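Local coordinates for protein type C neurotoxin (Clostridium botulinum, PDB 3PME) that serves as the receptor-binding domain of a botulinum C/D mosaic neurotoxin and probably attaches the toxin to ganglioside and phospholipid at the nerve-cell membrane, at residues 74-79 against 138-143; 119-124 against 168-173; 232-237 against 281-286; 253-258 against 326-331. All coordinates share one frame; numbering follows the deposited sequence.

Contact 1. Residues 74-79 against 138-143; sequences WIKISK and NKWFFV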
# COMPACT_ATOMS: atom_id res chain seq x y z
N TRP A 74 10.75 -1.21 1.89
CA TRP A 74 9.35 -1.01 2.21
C TRP A 74 8.97 -2.00 3.29
O TRP A 74 9.53 -3.09 3.36
CB TRP A 74 8.45 -1.26 0.98
CG TRP A 74 8.78 -0.41 -0.19
CD1 TRP A 74 9.93 -0.42 -0.92
CD2 TRP A 74 7.93 0.58 -0.79
NE1 TRP A 74 9.85 0.50 -1.93
CE2 TRP A 74 8.64 1.13 -1.87
CE3 TRP A 74 6.64 1.05 -0.51
CZ2 TRP A 74 8.10 2.14 -2.67
CZ3 TRP A 74 6.10 2.04 -1.31
CH2 TRP A 74 6.83 2.57 -2.38
N ILE A 75 8.00 -1.64 4.11
CA ILE A 75 7.54 -2.53 5.16
C ILE A 75 6.00 -2.46 5.27
O ILE A 75 5.39 -1.44 4.94
CB ILE A 75 8.23 -2.19 6.52
CG1 ILE A 75 8.01 -3.29 7.56
CG2 ILE A 75 7.82 -0.79 7.01
CD1 ILE A 75 8.99 -3.20 8.74
N LYS A 76 5.42 -3.57 5.71
CA LYS A 76 3.97 -3.72 5.85
C LYS A 76 3.78 -4.56 7.11
O LYS A 76 4.24 -5.69 7.18
CB LYS A 76 3.41 -4.45 4.62
CG LYS A 76 1.93 -4.77 4.71
CD LYS A 76 1.45 -5.34 3.38
CE LYS A 76 -0.03 -5.75 3.43
NZ LYS A 76 -0.21 -7.00 4.22
N ILE A 77 3.13 -3.98 8.12
CA ILE A 77 3.05 -4.58 9.45
C ILE A 77 1.59 -4.91 9.80
O ILE A 77 0.74 -4.03 9.78
CB ILE A 77 3.69 -3.66 10.52
CG1 ILE A 77 5.11 -3.27 10.10
CG2 ILE A 77 3.73 -4.36 11.87
CD1 ILE A 77 5.60 -2.01 10.78
N SER A 78 1.31 -6.17 10.09
CA SER A 78 -0.07 -6.58 10.34
C SER A 78 -0.75 -5.79 11.45
O SER A 78 -0.09 -5.22 12.33
CB SER A 78 -0.14 -8.09 10.63
OG SER A 78 0.26 -8.38 11.96
N LYS A 79 -2.07 -5.76 11.41
CA LYS A 79 -2.84 -5.08 12.45
C LYS A 79 -2.54 -5.63 13.84
O LYS A 79 -2.33 -4.87 14.78
CB LYS A 79 -4.34 -5.18 12.15
CG LYS A 79 -5.21 -4.65 13.28
CD LYS A 79 -6.71 -4.69 12.93
CE LYS A 79 -7.18 -6.10 12.61
NZ LYS A 79 -8.66 -6.17 12.42
N ASN A 138 -0.87 -2.13 8.46
CA ASN A 138 -0.95 -3.12 7.39
C ASN A 138 -0.87 -2.56 5.97
O ASN A 138 -1.32 -3.21 5.01
CB ASN A 138 -2.20 -4.01 7.52
CG ASN A 138 -2.08 -5.29 6.73
OD1 ASN A 138 -1.03 -5.95 6.76
ND2 ASN A 138 -3.16 -5.68 6.03
N LYS A 139 -0.30 -1.37 5.82
CA LYS A 139 -0.11 -0.77 4.51
C LYS A 139 1.38 -0.73 4.21
O LYS A 139 2.18 -0.47 5.10
CB LYS A 139 -0.67 0.66 4.47
CG LYS A 139 -2.16 0.72 4.69
CD LYS A 139 -2.68 2.13 4.56
CE LYS A 139 -4.18 2.16 4.88
NZ LYS A 139 -4.65 3.55 5.10
N TRP A 140 1.75 -1.03 2.97
CA TRP A 140 3.15 -0.86 2.58
C TRP A 140 3.53 0.61 2.68
O TRP A 140 2.85 1.46 2.11
CB TRP A 140 3.34 -1.25 1.13
CG TRP A 140 3.25 -2.73 0.84
CD1 TRP A 140 2.18 -3.41 0.31
CD2 TRP A 140 4.29 -3.69 1.02
NE1 TRP A 140 2.50 -4.74 0.16
CE2 TRP A 140 3.79 -4.93 0.57
CE3 TRP A 140 5.60 -3.62 1.50
CZ2 TRP A 140 4.55 -6.11 0.62
CZ3 TRP A 140 6.36 -4.78 1.53
CH2 TRP A 140 5.83 -6.00 1.10
N PHE A 141 4.63 0.91 3.38
CA PHE A 141 5.21 2.25 3.29
C PHE A 141 6.72 2.16 3.09
O PHE A 141 7.34 1.16 3.46
CB PHE A 141 4.81 3.16 4.46
CG PHE A 141 5.23 2.67 5.82
CD1 PHE A 141 4.43 1.80 6.54
CD2 PHE A 141 6.39 3.15 6.43
CE1 PHE A 141 4.79 1.37 7.81
CE2 PHE A 141 6.77 2.74 7.71
CZ PHE A 141 5.96 1.85 8.41
N PHE A 142 7.27 3.18 2.46
CA PHE A 142 8.69 3.21 2.08
C PHE A 142 9.52 3.93 3.14
O PHE A 142 9.24 5.09 3.50
CB PHE A 142 8.84 3.90 0.72
CG PHE A 142 10.26 3.99 0.23
CD1 PHE A 142 11.03 2.84 0.09
CD2 PHE A 142 10.82 5.22 -0.09
CE1 PHE A 142 12.35 2.91 -0.37
CE2 PHE A 142 12.12 5.30 -0.55
CZ PHE A 142 12.89 4.15 -0.69
N VAL A 143 10.52 3.23 3.65
CA VAL A 143 11.39 3.77 4.69
C VAL A 143 12.76 4.07 4.11
O VAL A 143 13.29 3.30 3.30
CB VAL A 143 11.55 2.77 5.86
CG1 VAL A 143 12.55 3.28 6.91
CG2 VAL A 143 10.19 2.48 6.49
O HOH W 1 2.41 -1.22 7.73

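Contact 2. Residues 119-124 against 168-173; sequences KYKSLI and EDLDEV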
# COMPACT_ATOMS: atom_id res chain seq x y z
N LYS A 119 25.57 3.34 24.67
CA LYS A 119 24.75 4.54 24.51
C LYS A 119 24.11 4.49 23.12
O LYS A 119 24.75 4.08 22.16
CB LYS A 119 25.62 5.79 24.66
CG LYS A 119 24.90 7.11 24.43
CD LYS A 119 25.86 8.30 24.53
CE LYS A 119 25.17 9.61 24.15
NZ LYS A 119 26.13 10.75 24.05
N TYR A 120 22.85 4.87 23.01
CA TYR A 120 22.20 4.80 21.71
C TYR A 120 21.37 6.04 21.38
O TYR A 120 21.02 6.84 22.26
CB TYR A 120 21.33 3.55 21.59
CG TYR A 120 20.10 3.58 22.45
CD1 TYR A 120 20.14 3.17 23.78
CD2 TYR A 120 18.89 4.03 21.95
CE1 TYR A 120 19.02 3.20 24.57
CE2 TYR A 120 17.75 4.05 22.73
CZ TYR A 120 17.83 3.64 24.04
OH TYR A 120 16.70 3.67 24.83
N LYS A 121 21.11 6.21 20.10
CA LYS A 121 20.19 7.24 19.60
C LYS A 121 19.16 6.53 18.75
O LYS A 121 19.43 5.47 18.19
CB LYS A 121 20.93 8.28 18.75
CG LYS A 121 22.02 9.04 19.48
CD LYS A 121 21.45 9.80 20.67
CE LYS A 121 22.48 10.76 21.26
NZ LYS A 121 22.54 12.04 20.49
N SER A 122 17.97 7.10 18.66
CA SER A 122 16.91 6.45 17.88
C SER A 122 16.11 7.43 17.04
O SER A 122 15.99 8.62 17.36
CB SER A 122 15.98 5.67 18.81
OG SER A 122 15.30 6.54 19.69
N LEU A 123 15.57 6.91 15.94
CA LEU A 123 14.57 7.61 15.14
C LEU A 123 13.30 6.81 15.33
O LEU A 123 13.31 5.60 15.21
CB LEU A 123 14.96 7.59 13.67
CG LEU A 123 16.22 8.37 13.30
CD1 LEU A 123 16.72 7.91 11.93
CD2 LEU A 123 15.88 9.86 13.31
N ILE A 124 12.21 7.51 15.64
CA ILE A 124 10.95 6.84 15.94
C ILE A 124 9.85 7.44 15.08
O ILE A 124 9.73 8.66 14.96
CB ILE A 124 10.59 6.97 17.43
CG1 ILE A 124 11.73 6.43 18.30
CG2 ILE A 124 9.31 6.20 17.74
CD1 ILE A 124 11.60 6.79 19.78
N GLU A 168 26.50 12.67 16.02
CA GLU A 168 27.88 13.13 16.03
C GLU A 168 28.45 13.06 17.44
O GLU A 168 29.66 13.05 17.63
CB GLU A 168 27.97 14.56 15.50
CG GLU A 168 29.39 15.05 15.27
CD GLU A 168 29.46 16.53 14.95
OE1 GLU A 168 28.45 17.24 15.20
OE2 GLU A 168 30.51 16.99 14.46
N ASP A 169 27.56 13.01 18.43
CA ASP A 169 27.96 12.97 19.83
C ASP A 169 28.10 11.55 20.41
O ASP A 169 28.52 11.37 21.55
CB ASP A 169 27.00 13.80 20.69
CG ASP A 169 25.55 13.34 20.57
OD1 ASP A 169 25.14 12.89 19.48
OD2 ASP A 169 24.81 13.44 21.57
N LEU A 170 27.72 10.53 19.64
CA LEU A 170 27.97 9.16 20.07
C LEU A 170 29.48 8.94 20.09
O LEU A 170 30.22 9.64 19.41
CB LEU A 170 27.34 8.14 19.11
CG LEU A 170 25.83 7.93 19.19
CD1 LEU A 170 25.35 6.93 18.13
CD2 LEU A 170 25.42 7.47 20.57
N ASP A 171 29.93 7.96 20.87
CA ASP A 171 31.31 7.53 20.74
C ASP A 171 31.38 6.51 19.61
O ASP A 171 30.46 6.43 18.78
CB ASP A 171 31.82 7.01 22.07
CG ASP A 171 31.91 8.12 23.11
OD1 ASP A 171 32.52 9.16 22.79
OD2 ASP A 171 31.36 7.97 24.22
N GLU A 172 32.46 5.74 19.54
CA GLU A 172 32.66 4.85 18.40
C GLU A 172 31.50 3.86 18.20
O GLU A 172 30.98 3.29 19.16
CB GLU A 172 33.98 4.07 18.55
CG GLU A 172 35.23 4.93 18.45
CD GLU A 172 35.75 5.40 19.79
OE1 GLU A 172 34.98 5.48 20.76
OE2 GLU A 172 36.96 5.71 19.87
N VAL A 173 31.12 3.67 16.94
CA VAL A 173 30.18 2.62 16.59
C VAL A 173 30.96 1.54 15.85
O VAL A 173 31.69 1.83 14.90
CB VAL A 173 29.04 3.15 15.69
CG1 VAL A 173 28.18 1.99 15.20
CG2 VAL A 173 28.19 4.17 16.44

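Contact 3. Residues 232-237 against 281-286; sequences KFDTEY and KNPYSR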
# COMPACT_ATOMS: atom_id res chain seq x y z
N LYS A 232 -5.65 -6.62 -8.62
CA LYS A 232 -5.72 -7.74 -9.55
C LYS A 232 -7.12 -7.95 -10.07
O LYS A 232 -8.10 -7.73 -9.37
CB LYS A 232 -5.27 -9.03 -8.87
CG LYS A 232 -3.81 -9.04 -8.41
CD LYS A 232 -3.51 -10.26 -7.53
CE LYS A 232 -4.22 -10.16 -6.19
NZ LYS A 232 -3.81 -11.26 -5.25
N PHE A 233 -7.21 -8.41 -11.31
CA PHE A 233 -8.48 -8.87 -11.84
C PHE A 233 -9.02 -10.05 -11.02
O PHE A 233 -8.24 -10.79 -10.43
CB PHE A 233 -8.32 -9.23 -13.31
CG PHE A 233 -8.05 -8.05 -14.18
CD1 PHE A 233 -9.04 -7.10 -14.42
CD2 PHE A 233 -6.81 -7.87 -14.75
CE1 PHE A 233 -8.79 -6.00 -15.22
CE2 PHE A 233 -6.54 -6.77 -15.55
CZ PHE A 233 -7.52 -5.83 -15.78
N ASP A 234 -10.34 -10.19 -10.98
CA ASP A 234 -11.01 -11.31 -10.26
C ASP A 234 -11.05 -11.28 -8.73
O ASP A 234 -11.98 -11.82 -8.12
CB ASP A 234 -10.46 -12.65 -10.71
CG ASP A 234 -10.72 -12.91 -12.16
OD1 ASP A 234 -11.78 -13.50 -12.47
OD2 ASP A 234 -9.88 -12.51 -12.99
N THR A 235 -10.07 -10.68 -8.10
CA THR A 235 -10.03 -10.63 -6.65
C THR A 235 -11.23 -9.84 -6.14
O THR A 235 -11.63 -8.83 -6.73
CB THR A 235 -8.71 -9.96 -6.17
OG1 THR A 235 -7.62 -10.82 -6.50
CG2 THR A 235 -8.70 -9.70 -4.65
N GLU A 236 -11.81 -10.30 -5.04
CA GLU A 236 -12.91 -9.56 -4.44
C GLU A 236 -12.38 -8.35 -3.70
O GLU A 236 -11.41 -8.44 -2.93
CB GLU A 236 -13.74 -10.46 -3.51
CG GLU A 236 -14.54 -11.48 -4.31
CD GLU A 236 -15.49 -12.31 -3.46
OE1 GLU A 236 -15.59 -12.05 -2.25
OE2 GLU A 236 -16.13 -13.21 -4.03
N TYR A 237 -13.02 -7.21 -3.93
CA TYR A 237 -12.68 -5.98 -3.21
C TYR A 237 -13.91 -5.31 -2.66
O TYR A 237 -14.93 -5.25 -3.35
CB TYR A 237 -11.99 -4.97 -4.13
CG TYR A 237 -10.66 -5.44 -4.63
CD1 TYR A 237 -9.56 -5.48 -3.78
CD2 TYR A 237 -10.49 -5.83 -5.95
CE1 TYR A 237 -8.31 -5.92 -4.25
CE2 TYR A 237 -9.27 -6.26 -6.42
CZ TYR A 237 -8.18 -6.31 -5.57
OH TYR A 237 -6.98 -6.74 -6.05
N LYS A 281 -7.38 -9.76 -20.50
CA LYS A 281 -6.22 -10.14 -19.69
C LYS A 281 -6.54 -11.35 -18.82
O LYS A 281 -7.70 -11.62 -18.53
CB LYS A 281 -5.75 -8.94 -18.84
CG LYS A 281 -5.38 -7.73 -19.68
CD LYS A 281 -4.99 -6.52 -18.82
CE LYS A 281 -3.48 -6.44 -18.65
NZ LYS A 281 -3.05 -5.22 -17.89
N ASN A 282 -5.51 -12.08 -18.38
CA ASN A 282 -5.69 -13.31 -17.61
C ASN A 282 -6.30 -13.12 -16.23
O ASN A 282 -6.11 -12.08 -15.60
CB ASN A 282 -4.36 -14.04 -17.44
CG ASN A 282 -3.71 -14.38 -18.76
OD1 ASN A 282 -2.52 -14.12 -18.96
ND2 ASN A 282 -4.48 -14.97 -19.67
N PRO A 283 -7.03 -14.14 -15.75
CA PRO A 283 -7.57 -14.09 -14.39
C PRO A 283 -6.47 -13.79 -13.38
O PRO A 283 -5.38 -14.36 -13.44
CB PRO A 283 -8.09 -15.51 -14.18
CG PRO A 283 -8.55 -15.91 -15.56
CD PRO A 283 -7.53 -15.31 -16.50
N TYR A 284 -6.77 -12.88 -12.46
CA TYR A 284 -5.86 -12.51 -11.38
C TYR A 284 -4.57 -11.81 -11.82
O TYR A 284 -3.66 -11.65 -11.02
CB TYR A 284 -5.56 -13.71 -10.47
CG TYR A 284 -6.81 -14.33 -9.88
CD1 TYR A 284 -7.45 -15.37 -10.51
CD2 TYR A 284 -7.35 -13.86 -8.68
CE1 TYR A 284 -8.60 -15.95 -9.99
CE2 TYR A 284 -8.49 -14.43 -8.14
CZ TYR A 284 -9.11 -15.47 -8.80
OH TYR A 284 -10.24 -16.06 -8.28
N SER A 285 -4.51 -11.36 -13.07
CA SER A 285 -3.36 -10.54 -13.49
C SER A 285 -3.44 -9.13 -12.91
O SER A 285 -4.51 -8.68 -12.47
CB SER A 285 -3.22 -10.49 -15.02
OG SER A 285 -4.28 -9.79 -15.63
N ARG A 286 -2.31 -8.44 -12.87
CA ARG A 286 -2.28 -7.09 -12.31
C ARG A 286 -3.05 -6.10 -13.16
O ARG A 286 -3.02 -6.16 -14.39
CB ARG A 286 -0.84 -6.60 -12.14
CG ARG A 286 -0.05 -7.36 -11.10
CD ARG A 286 1.40 -6.91 -11.09
NE ARG A 286 2.10 -7.42 -9.92
CZ ARG A 286 3.34 -7.06 -9.57
NH1 ARG A 286 4.01 -6.20 -10.32
NH2 ARG A 286 3.90 -7.58 -8.49

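Contact 4. Residues 253-258 against 326-331; sequences NNILVL and VYALKL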
# COMPACT_ATOMS: atom_id res chain seq x y z
N ASN A 253 -33.79 0.43 -5.36
CA ASN A 253 -34.67 0.97 -6.39
C ASN A 253 -33.94 1.22 -7.71
O ASN A 253 -34.04 2.31 -8.30
CB ASN A 253 -35.36 2.24 -5.90
CG ASN A 253 -36.45 1.96 -4.90
OD1 ASN A 253 -37.16 0.96 -5.01
ND2 ASN A 253 -36.61 2.85 -3.92
N ASN A 254 -33.19 0.21 -8.14
CA ASN A 254 -32.62 0.15 -9.49
C ASN A 254 -31.35 0.95 -9.74
O ASN A 254 -30.88 1.03 -10.87
CB ASN A 254 -33.69 0.49 -10.54
CG ASN A 254 -34.83 -0.51 -10.54
OD1 ASN A 254 -34.63 -1.70 -10.33
ND2 ASN A 254 -36.04 -0.01 -10.75
N ILE A 255 -30.80 1.55 -8.69
CA ILE A 255 -29.50 2.20 -8.83
C ILE A 255 -28.61 1.74 -7.68
O ILE A 255 -29.06 1.01 -6.79
CB ILE A 255 -29.60 3.73 -8.84
CG1 ILE A 255 -30.08 4.23 -7.49
CG2 ILE A 255 -30.50 4.21 -9.99
CD1 ILE A 255 -29.61 5.63 -7.18
N LEU A 256 -27.35 2.16 -7.70
CA LEU A 256 -26.47 1.83 -6.60
C LEU A 256 -26.32 3.04 -5.67
O LEU A 256 -26.21 4.18 -6.12
CB LEU A 256 -25.09 1.45 -7.14
CG LEU A 256 -25.05 0.20 -8.01
CD1 LEU A 256 -23.64 0.02 -8.57
CD2 LEU A 256 -25.49 -1.02 -7.20
N VAL A 257 -26.30 2.77 -4.37
CA VAL A 257 -26.05 3.82 -3.39
C VAL A 257 -25.06 3.31 -2.36
O VAL A 257 -24.75 2.12 -2.34
CB VAL A 257 -27.35 4.27 -2.68
CG1 VAL A 257 -28.31 4.96 -3.66
CG2 VAL A 257 -27.99 3.09 -1.99
N LEU A 258 -24.57 4.21 -1.51
CA LEU A 258 -23.62 3.85 -0.47
C LEU A 258 -24.31 3.81 0.88
O LEU A 258 -24.78 4.84 1.37
CB LEU A 258 -22.44 4.83 -0.45
CG LEU A 258 -21.77 5.11 -1.80
CD1 LEU A 258 -20.56 6.06 -1.65
CD2 LEU A 258 -21.36 3.81 -2.48
N VAL A 326 -24.98 14.32 -14.54
CA VAL A 326 -24.73 13.41 -13.44
C VAL A 326 -25.54 12.14 -13.67
O VAL A 326 -26.77 12.21 -13.74
CB VAL A 326 -25.16 14.02 -12.09
CG1 VAL A 326 -24.94 13.02 -10.96
CG2 VAL A 326 -24.39 15.31 -11.82
N TYR A 327 -24.86 11.01 -13.79
CA TYR A 327 -25.50 9.73 -14.09
C TYR A 327 -25.33 8.75 -12.93
O TYR A 327 -24.24 8.57 -12.40
CB TYR A 327 -24.92 9.10 -15.36
CG TYR A 327 -24.94 9.99 -16.57
CD1 TYR A 327 -26.07 10.09 -17.36
CD2 TYR A 327 -23.81 10.72 -16.92
CE1 TYR A 327 -26.09 10.91 -18.48
CE2 TYR A 327 -23.81 11.53 -18.04
CZ TYR A 327 -24.95 11.63 -18.81
OH TYR A 327 -24.95 12.44 -19.92
N ALA A 328 -26.42 8.12 -12.54
CA ALA A 328 -26.36 7.06 -11.55
C ALA A 328 -25.73 5.81 -12.17
O ALA A 328 -25.55 5.71 -13.39
CB ALA A 328 -27.76 6.74 -11.05
N LEU A 329 -25.38 4.87 -11.29
CA LEU A 329 -24.86 3.57 -11.72
C LEU A 329 -25.92 2.52 -11.42
O LEU A 329 -26.67 2.63 -10.45
CB LEU A 329 -23.57 3.26 -10.97
CG LEU A 329 -22.47 4.30 -11.11
CD1 LEU A 329 -21.26 3.79 -10.36
CD2 LEU A 329 -22.14 4.55 -12.58
N LYS A 330 -25.98 1.49 -12.26
CA LYS A 330 -27.00 0.46 -12.10
C LYS A 330 -26.38 -0.91 -12.26
O LYS A 330 -25.25 -1.02 -12.73
CB LYS A 330 -28.10 0.63 -13.17
CG LYS A 330 -28.71 2.02 -13.20
CD LYS A 330 -29.57 2.25 -14.42
CE LYS A 330 -30.80 1.37 -14.40
NZ LYS A 330 -31.66 1.62 -15.60
N LEU A 331 -27.12 -1.94 -11.86
CA LEU A 331 -26.72 -3.33 -12.10
C LEU A 331 -27.42 -3.86 -13.35
O LEU A 331 -28.62 -3.62 -13.55
CB LEU A 331 -27.09 -4.20 -10.89
CG LEU A 331 -26.36 -3.88 -9.58
CD1 LEU A 331 -26.73 -4.85 -8.46
CD2 LEU A 331 -24.87 -3.90 -9.83
O HOH W 2 -29.88 -1.77 -10.92
O HOH W 3 -25.62 5.29 -8.55

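Contact 1. Residues 74-79 against 138-143
With CG of Trp74 anti to its carbonyl carbon (chi1 -58°) and CG of Phe142 anti to its backbone N (chi1 180°), the two side chains meet on one side of an antiparallel strand pair. Phe142 CB sits over the face of the Trp74 six-membered ring, 3.6 Å from its centroid, while the two aromatic planes are inclined at 40°, neither stacked nor edge-to-face. Trp140 occupies the same side: its five-membered ring carries Lys76 CD over one face, 3.6 Å from the centroid, and its CE3 lies 3.7 Å from Trp74 CB, approached obliquely. The Lys76 chain runs extended across this indole and bends only at its last torsion, which delivers NZ to Asn138 OD1 at 2.9 Å, from above the carbonyl plane. Asp409 is the stronger partner of that ammonium through a salt bridge and also accepts from Asn138 ND2, so the three groups fix one another. On the other side, Ile75 CG2 lies over the Phe141 ring, 3.5 Å from CZ. Ile75 and Phe141 form the hydrogen-bonded pair, with both backbone bonds nearly straight. Beyond this pair a water replaces a direct bond, accepting from Ile77 N and donating to Lys139 O, before Asn138 N makes a weak bond to Ile77 O (2.8 Å). This is the concanavalin-like jelly-roll half of the molecule, where strand 68-77 lies between strands 141-148 and 193-201. Helix 207-218 covers the Trp74 and Phe142 side, with Gln217 taking the indole N-H of Trp74, and Ile109 of strand 108-114 packs on Ile77, Phe141 and Val143.

Contact 2. Residues 119-124 against 168-173
Leu170 lays its CD2 methyl against the aliphatic parts of two lysines, with CD2 3.9 Å from Lys119 CG and also 3.9 Å from Lys121 CG. The same methyl rests near the backbone between them, 3.8 Å from Lys119 O. The leucine and Lys121 run past each other in opposite directions, whereas Lys119 passes at a slant. Leu170 is the buried member of this otherwise largely exposed contact, and the lysine chains together with Asp115 contribute to its cover.

Lys119 and Lys121 are alternate residues and, being two apart on an extended chain, both point toward the loop. Strand 120-126 pairs with strand 108-114 in one sheet of the jelly-roll domain, and the loop 168-173 follows strand 160-166 of the other large sheet. Here the loop between strands 160-166 and 178-181 lies against the start of strand 120-126.

Beyond the leucine contact, at the ends of the lysine chains, the charges form a salt-bridge network around Asp169. The Lys121 chain folds back at its second torsion (-60°) and turns again at its last (82°), which brings NZ to the carboxylate, where it is held bidentately: Lys121 NZ is 2.9 Å from Asp169 OD1 and 2.9 Å from OD2. Each oxygen uses its syn lone pair, so the ammonium sits in the fork of the carboxylate. The backbone O of Arg166 is a further acceptor for the same NZ. Lys119, extended beyond CG, crosses Asp169 at about a right angle and makes a much looser ion pair, with its NZ 3.9 Å from Asp169 OD2.

Contact 3. Residues 232-237 against 281-286
The Tyr284 ring takes Asp234 CB over one face, 3.6 Å from the ring centroid and only 10° off the normal, while Thr235 OG1 approaches its edge near the ring plane. Phe233 is met at its edge instead, with Ser285 OG 3.3 Å from CD2 and close to the plane; Lys281 CD approaches the same ring obliquely at CE2. Tyr284 is the third residue of a type II beta turn from Asn282 to Ser285, its positive phi (66°) fitting that place. The turn belongs to the beta-trefoil half of the molecule and docks on the loop that leads into strand 238-241.

Backbone bonds set the register: Phe233 N donates to Ser285 O at 3.0 Å with an N-H...O angle of 162°, next to the single bridge between Lys232 and Arg286. Asp234 OD2 accepts from Tyr284 N at 3.2 Å, from above the carboxylate plane, and its OD1 forms a salt bridge with Lys276, so the carboxylate links the turn to strand 273-277. Within the turn, Asn282 O accepts from both Ser285 N and Ser285 OG, the hydroxyl lying in the carbonyl plane on a lone pair at 2.9 Å from Asn282 O.

Contact 4. Residues 253-258 against 326-331
Backbone contacts between Leu256 and Leu329 anchor this crossing of two strands in the beta-trefoil domain: strand 255-260, from the two-stranded hairpin with 247-252, meets strand 326-332 of the larger sheet. The axes of strand segments 255-258 and 326-331 approach to 4.7 Å, with their directions 106° apart, so the strands cross steeply and do not pair in a sheet. One direct hydrogen bond joins them, Leu256 N to Leu329 O at 2.9 Å; the donor is tilted 28° from the carbonyl plane. The same oxygen receives a CA-H...O contact from Ile255 CA.

Water extends the polar link. One molecule accepts from Leu329 N and lies 2.7 Å from Leu256 O, to which it probably donates, and another accepts from Leu331 N while giving a weak bond to Asn254 O.

Apolar contacts fall on two sets of side chains. With chi1 at 66°, Ile255 has CG2 anti to its carbonyl carbon, and this methyl faces Ala328 CB at 3.9 Å. Leu256 divides its methyls, CD1 meeting Leu329 CB and CD2 meeting Leu331 CG at 3.8 Å, with the Leu256 and Leu331 side chains at about a right angle. Ile306 of strand 302-308 packs on all three leucines. At the exposed end, the aliphatic chain of Lys330 covers a carbonyl, its CG lying 3.3 Å from Asn254 O.

In the fold
From the N terminus, strand 68-77 opens contact 1, and strand 120-126 opens contact 2 before 138-143 closes the first loop; 168-173 then closes the second, so these two cross. They share the jelly-roll domain, with centres about 25 Å apart: contact 1 joins neighbouring strands about 7 Å from the centre of the whole molecule, contact 2 ties a peripheral loop to a strand start. The beta-trefoil domain repeats the crossing: 232-237 and 253-258 open in turn, 281-286 closes contact 3, and 326-331 closes contact 4, centres about 24 Å apart. The two pairs follow in series, and contacts 2 and 4 stand farthest apart, about 59 Å between centres.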